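Local coordinates for putative uncharacterized protein (Dictyostelium purpureum, PDB 4R12), which is nicastrin, the putative substrate-recruiting subunit of gamma-secretase, the complex that probably cleaves membrane proteins such as Notch receptors within the membrane, at residues F372-S385 / P396-S408. Sequence-based numbering, arbitrary orientation.
Sequences FKPTTQTELPPSSS and PVVVITDHDYKYS
Asp-404 reaches across to the turn at Thr-375 and Thr-376, tying the loop after strand 397-401 to the loop after strand 370-374 in the nicastrin large lobe, a family of the zinc-exopeptidase clan with an aminopeptidase-like fold. Strand 339-347 pairs with both strands. Three hydrogen bonds hold the carboxylate. OD1 of Asp-404 takes two: Thr-375 OG1, at 2.7 Å, comes in nearly along the C-O axis, and the backbone N of Thr-376 arrives from the syn side, 30° out of the carboxylate plane. OD2 of Asp-404 uses its syn lone pair for Thr-376 OG1, 2.7 Å away. The chi1 of Asp-404 (170°, CG anti to the backbone N) carries the carboxylate to the turn. Thr-375 OG1 in turn accepts from Gln-377 N, an ST turn. Replacing Asp-404 by an alanine would remove the carboxylate and probably leave Thr-376 N and both threonine hydroxyls without this acceptor, the turn freer to shift.

Next to this, Gln-377 lays its amide flat on the Tyr-405 ring, the planes 4° apart and NE2 3.6 Å above the ring centre. The bend at chi2 folds the amide over that face, while Tyr-405 OH bonds to Glu-126 N.

Deeper in, contacts are mostly apolar. Pro-381 CB meets the edge of the His-403 ring at CE1, 4.0 Å away. Val-397 CG1 and Val-399 CG2 pack against Ser-385, whose OG bonds to Glu-324.

Beside helix 352-362, Ile-400 CG2 lies at the edge of the Phe-372 ring, near its plane, 4.2 Å from CE1.

At the far end, Pro-382 CG touches Tyr-407 OH, and a water joins that hydroxyl to the backbone, donating to Pro-382 O at 2.7 Å.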
ATOM      1  N   PHE A 372       2.004   7.855  24.705  1.00 32.47           N
ATOM      2  CA  PHE A 372       1.264   8.657  23.733  1.00 32.96           C
ATOM      3  C   PHE A 372       1.396  10.151  24.018  1.00 37.31           C
ATOM      4  O   PHE A 372       1.355  10.592  25.173  1.00 36.38           O
ATOM      5  CB  PHE A 372      -0.214   8.260  23.714  1.00 32.77           C
ATOM      6  CG  PHE A 372      -0.468   6.885  23.159  1.00 32.21           C
ATOM      7  CD1 PHE A 372      -0.370   6.642  21.794  1.00 30.05           C
ATOM      8  CD2 PHE A 372      -0.806   5.840  24.001  1.00 30.55           C
ATOM      9  CE1 PHE A 372      -0.597   5.365  21.266  1.00 29.28           C
ATOM     10  CE2 PHE A 372      -1.042   4.566  23.490  1.00 32.34           C
ATOM     11  CZ  PHE A 372      -0.938   4.326  22.117  1.00 31.27           C
ATOM     12  N   LYS A 373       1.568  10.922  22.951  1.00 32.16           N
ATOM     13  CA  LYS A 373       1.644  12.372  23.038  1.00 33.86           C
ATOM     14  C   LYS A 373       0.636  13.026  22.110  1.00 35.28           C
ATOM     15  O   LYS A 373       0.282  12.473  21.069  1.00 32.40           O
ATOM     16  CB  LYS A 373       3.054  12.859  22.697  1.00 34.29           C
ATOM     17  CG  LYS A 373       4.035  12.667  23.831  1.00 35.49           C
ATOM     18  CD  LYS A 373       5.468  12.905  23.388  1.00 39.02           C
ATOM     19  CE  LYS A 373       6.432  12.404  24.461  1.00 40.17           C
ATOM     20  NZ  LYS A 373       7.851  12.609  24.076  1.00 41.98           N
ATOM     21  N   PRO A 374       0.167  14.219  22.485  1.00 33.30           N
ATOM     22  CA  PRO A 374      -0.674  14.959  21.550  1.00 32.48           C
ATOM     23  C   PRO A 374       0.155  15.571  20.428  1.00 32.23           C
ATOM     24  O   PRO A 374       1.356  15.813  20.596  1.00 32.44           O
ATOM     25  CB  PRO A 374      -1.305  16.051  22.434  1.00 36.47           C
ATOM     26  CG  PRO A 374      -0.333  16.235  23.547  1.00 38.24           C
ATOM     27  CD  PRO A 374       0.249  14.874  23.806  1.00 36.44           C
ATOM     28  N   THR A 375      -0.481  15.815  19.288  1.00 32.41           N
ATOM     29  CA  THR A 375       0.158  16.590  18.238  1.00 32.42           C
ATOM     30  C   THR A 375       0.079  18.093  18.549  1.00 35.12           C
ATOM     31  O   THR A 375      -0.744  18.523  19.365  1.00 36.32           O
ATOM     32  CB  THR A 375      -0.476  16.294  16.866  1.00 30.70           C
ATOM     33  OG1 THR A 375       0.252  16.986  15.853  1.00 30.94           O
ATOM     34  CG2 THR A 375      -1.948  16.723  16.826  1.00 30.98           C
ATOM     35  N   THR A 376       0.955  18.879  17.918  1.00 32.33           N
ATOM     36  CA  THR A 376       0.939  20.344  18.039  1.00 34.82           C
ATOM     37  C   THR A 376       0.336  20.958  16.776  1.00 35.38           C
ATOM     38  O   THR A 376       0.135  22.182  16.672  1.00 32.36           O
ATOM     39  CB  THR A 376       2.361  20.907  18.271  1.00 35.68           C
ATOM     40  OG1 THR A 376       3.210  20.557  17.166  1.00 34.41           O
ATOM     41  CG2 THR A 376       2.957  20.345  19.557  1.00 36.19           C
ATOM     42  N   GLN A 377       0.045  20.090  15.810  1.00 33.25           N
ATOM     43  CA  GLN A 377      -0.455  20.533  14.525  1.00 33.46           C
ATOM     44  C   GLN A 377      -1.965  20.709  14.587  1.00 32.78           C
ATOM     45  O   GLN A 377      -2.654  19.999  15.320  1.00 33.26           O
ATOM     46  CB  GLN A 377      -0.046  19.532  13.427  1.00 31.94           C
ATOM     47  CG  GLN A 377       1.478  19.435  13.246  1.00 31.04           C
ATOM     48  CD  GLN A 377       2.137  20.816  13.050  1.00 32.91           C
ATOM     49  OE1 GLN A 377       2.892  21.281  13.904  1.00 34.93           O
ATOM     50  NE2 GLN A 377       1.857  21.456  11.923  1.00 31.59           N
ATOM     51  N   THR A 378      -2.471  21.678  13.828  1.00 34.89           N
ATOM     52  CA  THR A 378      -3.898  21.984  13.846  1.00 35.02           C
ATOM     53  C   THR A 378      -4.635  21.453  12.624  1.00 37.43           C
ATOM     54  O   THR A 378      -5.825  21.729  12.444  1.00 38.14           O
ATOM     55  CB  THR A 378      -4.135  23.489  13.958  1.00 38.04           C
ATOM     56  OG1 THR A 378      -3.362  24.173  12.962  1.00 38.48           O
ATOM     57  CG2 THR A 378      -3.720  23.972  15.334  1.00 37.59           C
ATOM     58  N   GLU A 379      -3.908  20.722  11.779  1.00 35.11           N
ATOM     59  CA  GLU A 379      -4.486  19.974  10.671  1.00 33.81           C
ATOM     60  C   GLU A 379      -4.140  18.498  10.851  1.00 30.65           C
ATOM     61  O   GLU A 379      -3.020  18.175  11.246  1.00 31.11           O
ATOM     62  CB  GLU A 379      -3.960  20.470   9.319  1.00 35.58           C
ATOM     63  CG  GLU A 379      -4.273  21.922   8.986  1.00 38.71           C
ATOM     64  CD  GLU A 379      -3.800  22.302   7.588  1.00 41.14           C
ATOM     65  OE1 GLU A 379      -3.303  21.411   6.858  1.00 34.64           O
ATOM     66  OE2 GLU A 379      -3.917  23.488   7.215  1.00 43.79           O
ATOM     67  N   LEU A 380      -5.096  17.610  10.597  1.00 30.70           N
ATOM     68  CA  LEU A 380      -4.784  16.184  10.532  1.00 31.52           C
ATOM     69  C   LEU A 380      -3.775  15.915   9.416  1.00 31.94           C
ATOM     70  O   LEU A 380      -3.760  16.625   8.415  1.00 29.73           O
ATOM     71  CB  LEU A 380      -6.042  15.354  10.276  1.00 33.59           C
ATOM     72  CG  LEU A 380      -7.076  15.124  11.373  1.00 33.21           C
ATOM     73  CD1 LEU A 380      -8.028  14.080  10.861  1.00 30.06           C
ATOM     74  CD2 LEU A 380      -6.434  14.653  12.683  1.00 33.28           C
ATOM     75  N   PRO A 381      -2.917  14.899   9.595  1.00 30.95           N
ATOM     76  CA  PRO A 381      -2.025  14.468   8.514  1.00 28.64           C
ATOM     77  C   PRO A 381      -2.824  13.703   7.470  1.00 27.25           C
ATOM     78  O   PRO A 381      -3.959  13.337   7.765  1.00 26.26           O
ATOM     79  CB  PRO A 381      -1.028  13.547   9.225  1.00 28.45           C
ATOM     80  CG  PRO A 381      -1.817  12.958  10.360  1.00 27.91           C
ATOM     81  CD  PRO A 381      -2.763  14.076  10.807  1.00 29.23           C
ATOM     82  N   PRO A 382      -2.257  13.486   6.272  1.00 28.75           N
ATOM     83  CA  PRO A 382      -2.962  12.678   5.271  1.00 27.95           C
ATOM     84  C   PRO A 382      -3.400  11.347   5.863  1.00 26.10           C
ATOM     85  O   PRO A 382      -2.560  10.598   6.363  1.00 26.24           O
ATOM     86  CB  PRO A 382      -1.910  12.461   4.176  1.00 29.45           C
ATOM     87  CG  PRO A 382      -0.931  13.550   4.351  1.00 28.93           C
ATOM     88  CD  PRO A 382      -0.917  13.896   5.817  1.00 28.28           C
ATOM     89  N   SER A 383      -4.698  11.076   5.842  1.00 25.93           N
ATOM     90  CA  SER A 383      -5.231   9.892   6.502  1.00 26.20           C
ATOM     91  C   SER A 383      -6.600   9.543   5.954  1.00 24.90           C
ATOM     92  O   SER A 383      -7.328  10.416   5.473  1.00 27.50           O
ATOM     93  CB  SER A 383      -5.325  10.109   8.016  1.00 26.54           C
ATOM     94  OG  SER A 383      -6.092  11.263   8.308  1.00 27.15           O
ATOM     95  N   SER A 384      -6.934   8.262   6.039  1.00 24.27           N
ATOM     96  CA  SER A 384      -8.208   7.739   5.564  1.00 24.86           C
ATOM     97  C   SER A 384      -9.394   8.294   6.340  1.00 26.53           C
ATOM     98  O   SER A 384     -10.527   8.301   5.832  1.00 25.71           O
ATOM     99  CB  SER A 384      -8.199   6.209   5.647  1.00 24.42           C
ATOM    100  OG  SER A 384      -7.264   5.686   4.719  1.00 23.85           O
ATOM    101  N   SER A 385      -9.139   8.724   7.577  1.00 25.20           N
ATOM    102  CA  SER A 385     -10.166   9.351   8.404  1.00 25.69           C
ATOM    103  C   SER A 385     -10.724  10.606   7.739  1.00 26.21           C
ATOM    104  O   SER A 385     -11.869  10.986   7.967  1.00 27.80           O
ATOM    105  CB  SER A 385      -9.610   9.709   9.782  1.00 25.42           C
ATOM    106  OG  SER A 385      -9.345   8.546  10.545  1.00 26.06           O
ATOM    107  N   PRO A 396     -15.885  10.841  17.640  1.00 34.26           N
ATOM    108  CA  PRO A 396     -14.448  10.957  17.900  1.00 34.51           C
ATOM    109  C   PRO A 396     -13.607  10.192  16.873  1.00 32.58           C
ATOM    110  O   PRO A 396     -13.874   9.024  16.571  1.00 31.86           O
ATOM    111  CB  PRO A 396     -14.300  10.361  19.302  1.00 34.27           C
ATOM    112  CG  PRO A 396     -15.469   9.442  19.444  1.00 35.70           C
ATOM    113  CD  PRO A 396     -16.584  10.094  18.702  1.00 35.53           C
ATOM    114  N   VAL A 397     -12.603  10.876  16.343  1.00 32.44           N
ATOM    115  CA  VAL A 397     -11.674  10.299  15.391  1.00 28.96           C
ATOM    116  C   VAL A 397     -10.267  10.435  15.949  1.00 29.55           C
ATOM    117  O   VAL A 397      -9.854  11.524  16.346  1.00 29.90           O
ATOM    118  CB  VAL A 397     -11.766  10.989  14.024  1.00 30.12           C
ATOM    119  CG1 VAL A 397     -10.675  10.471  13.092  1.00 29.14           C
ATOM    120  CG2 VAL A 397     -13.155  10.792  13.407  1.00 29.20           C
ATOM    121  N   VAL A 398      -9.555   9.317  16.022  1.00 28.22           N
ATOM    122  CA  VAL A 398      -8.193   9.307  16.520  1.00 27.43           C
ATOM    123  C   VAL A 398      -7.294   8.662  15.488  1.00 26.31           C
ATOM    124  O   VAL A 398      -7.436   7.473  15.184  1.00 26.59           O
ATOM    125  CB  VAL A 398      -8.061   8.546  17.847  1.00 28.43           C
ATOM    126  CG1 VAL A 398      -6.613   8.582  18.323  1.00 30.02           C
ATOM    127  CG2 VAL A 398      -9.009   9.134  18.916  1.00 30.44           C
ATOM    128  N   VAL A 399      -6.394   9.460  14.933  1.00 27.20           N
ATOM    129  CA  VAL A 399      -5.386   8.952  14.023  1.00 27.69           C
ATOM    130  C   VAL A 399      -4.091   8.777  14.815  1.00 26.31           C
ATOM    131  O   VAL A 399      -3.563   9.727  15.381  1.00 26.11           O
ATOM    132  CB  VAL A 399      -5.177   9.897  12.823  1.00 26.59           C
ATOM    133  CG1 VAL A 399      -4.164   9.325  11.851  1.00 24.84           C
ATOM    134  CG2 VAL A 399      -6.513  10.152  12.117  1.00 26.16           C
ATOM    135  N   ILE A 400      -3.600   7.547  14.873  1.00 25.00           N
ATOM    136  CA  ILE A 400      -2.381   7.244  15.607  1.00 24.96           C
ATOM    137  C   ILE A 400      -1.182   7.169  14.654  1.00 25.24           C
ATOM    138  O   ILE A 400      -1.195   6.380  13.720  1.00 23.44           O
ATOM    139  CB  ILE A 400      -2.513   5.902  16.372  1.00 24.30           C
ATOM    140  CG1 ILE A 400      -3.763   5.908  17.264  1.00 24.60           C
ATOM    141  CG2 ILE A 400      -1.250   5.614  17.166  1.00 24.00           C
ATOM    142  CD1 ILE A 400      -3.936   4.620  18.114  1.00 25.28           C
ATOM    143  N   THR A 401      -0.157   7.988  14.896  1.00 24.15           N
ATOM    144  CA  THR A 401       1.033   8.017  14.047  1.00 24.28           C
ATOM    145  C   THR A 401       2.298   8.047  14.885  1.00 24.88           C
ATOM    146  O   THR A 401       2.239   8.151  16.114  1.00 26.83           O
ATOM    147  CB  THR A 401       1.067   9.273  13.108  1.00 23.59           C
ATOM    148  OG1 THR A 401       1.576  10.401  13.836  1.00 25.10           O
ATOM    149  CG2 THR A 401      -0.315   9.611  12.557  1.00 24.23           C
ATOM    150  N   ASP A 402       3.445   7.994  14.213  1.00 23.01           N
ATOM    151  CA  ASP A 402       4.734   8.064  14.894  1.00 21.79           C
ATOM    152  C   ASP A 402       5.402   9.431  14.741  1.00 24.73           C
ATOM    153  O   ASP A 402       6.622   9.557  14.910  1.00 25.77           O
ATOM    154  CB  ASP A 402       5.680   6.967  14.398  1.00 23.69           C
ATOM    155  CG  ASP A 402       5.874   6.985  12.900  1.00 25.02           C
ATOM    156  OD1 ASP A 402       5.545   8.014  12.253  1.00 23.36           O
ATOM    157  OD2 ASP A 402       6.345   5.950  12.371  1.00 23.26           O
ATOM    158  N   HIS A 403       4.609  10.453  14.433  1.00 23.52           N
ATOM    159  CA  HIS A 403       5.162  11.792  14.262  1.00 24.97           C
ATOM    160  C   HIS A 403       4.203  12.875  14.746  1.00 26.15           C
ATOM    161  O   HIS A 403       2.978  12.749  14.630  1.00 26.45           O
ATOM    162  CB  HIS A 403       5.499  12.040  12.785  1.00 25.46           C
ATOM    163  CG  HIS A 403       4.320  11.864  11.874  1.00 25.10           C
ATOM    164  ND1 HIS A 403       3.577  12.926  11.395  1.00 24.88           N
ATOM    165  CD2 HIS A 403       3.724  10.747  11.397  1.00 24.14           C
ATOM    166  CE1 HIS A 403       2.590  12.467  10.645  1.00 27.03           C
ATOM    167  NE2 HIS A 403       2.654  11.147  10.633  1.00 24.15           N
ATOM    168  N   ASP A 404       4.772  13.957  15.262  1.00 26.95           N
ATOM    169  CA  ASP A 404       3.984  15.137  15.605  1.00 28.56           C
ATOM    170  C   ASP A 404       3.665  15.891  14.315  1.00 27.17           C
ATOM    171  O   ASP A 404       2.508  15.930  13.870  1.00 27.69           O
ATOM    172  CB  ASP A 404       4.737  16.021  16.602  1.00 29.83           C
ATOM    173  CG  ASP A 404       4.073  17.390  16.801  1.00 33.58           C
ATOM    174  OD1 ASP A 404       2.846  17.502  16.573  1.00 33.59           O
ATOM    175  OD2 ASP A 404       4.778  18.342  17.184  1.00 35.75           O
ATOM    176  N   TYR A 405       4.687  16.479  13.705  1.00 27.76           N
ATOM    177  CA  TYR A 405       4.508  17.135  12.408  1.00 28.12           C
ATOM    178  C   TYR A 405       5.228  16.331  11.303  1.00 26.43           C
ATOM    179  O   TYR A 405       4.672  15.359  10.784  1.00 26.85           O
ATOM    180  CB  TYR A 405       5.005  18.594  12.482  1.00 28.86           C
ATOM    181  CG  TYR A 405       4.842  19.407  11.208  1.00 30.93           C
ATOM    182  CD1 TYR A 405       4.031  18.969  10.168  1.00 31.01           C
ATOM    183  CD2 TYR A 405       5.517  20.618  11.043  1.00 32.71           C
ATOM    184  CE1 TYR A 405       3.894  19.704   8.996  1.00 32.44           C
ATOM    185  CE2 TYR A 405       5.385  21.366   9.873  1.00 34.52           C
ATOM    186  CZ  TYR A 405       4.573  20.898   8.853  1.00 33.57           C
ATOM    187  OH  TYR A 405       4.437  21.621   7.693  1.00 34.46           O
ATOM    188  N   LYS A 406       6.445  16.740  10.942  1.00 28.47           N
ATOM    189  CA  LYS A 406       7.248  16.057   9.914  1.00 29.57           C
ATOM    190  C   LYS A 406       7.291  14.531  10.124  1.00 27.93           C
ATOM    191  O   LYS A 406       7.540  14.056  11.232  1.00 26.05           O
ATOM    192  CB  LYS A 406       8.676  16.639   9.913  1.00 30.83           C
ATOM    193  CG  LYS A 406       9.720  15.847   9.143  1.00 34.17           C
ATOM    194  CD  LYS A 406      11.114  16.531   9.204  1.00 35.65           C
ATOM    195  CE  LYS A 406      12.117  15.813   8.279  1.00 40.81           C
ATOM    196  NZ  LYS A 406      13.195  16.717   7.777  1.00 44.68           N
ATOM    197  N   TYR A 407       7.023  13.776   9.061  1.00 28.27           N
ATOM    198  CA  TYR A 407       7.063  12.311   9.114  1.00 26.39           C
ATOM    199  C   TYR A 407       8.326  11.789   9.791  1.00 24.25           C
ATOM    200  O   TYR A 407       9.420  12.292   9.541  1.00 24.93           O
ATOM    201  CB  TYR A 407       6.999  11.718   7.692  1.00 25.54           C
ATOM    202  CG  TYR A 407       5.636  11.669   7.029  1.00 25.07           C
ATOM    203  CD1 TYR A 407       4.468  11.950   7.733  1.00 24.85           C
ATOM    204  CD2 TYR A 407       5.520  11.305   5.688  1.00 25.01           C
ATOM    205  CE1 TYR A 407       3.218  11.882   7.105  1.00 26.18           C
ATOM    206  CE2 TYR A 407       4.282  11.229   5.059  1.00 24.71           C
ATOM    207  CZ  TYR A 407       3.137  11.528   5.770  1.00 24.28           C
ATOM    208  OH  TYR A 407       1.911  11.447   5.136  1.00 25.26           O
ATOM    209  N   SER A 408       8.184  10.782  10.645  1.00 24.33           N
ATOM    210  CA  SER A 408       9.353  10.088  11.161  1.00 24.29           C
ATOM    211  C   SER A 408       9.952   9.148  10.092  1.00 23.19           C
ATOM    212  O   SER A 408      11.160   8.940  10.044  1.00 24.65           O
ATOM    213  CB  SER A 408       8.985   9.305  12.430  1.00 25.93           C
ATOM    214  OG  SER A 408       8.555  10.218  13.442  1.00 30.55           O
TER
HETATM  215  O   HOH W   1       0.033  10.838   6.917  1.00 26.45           O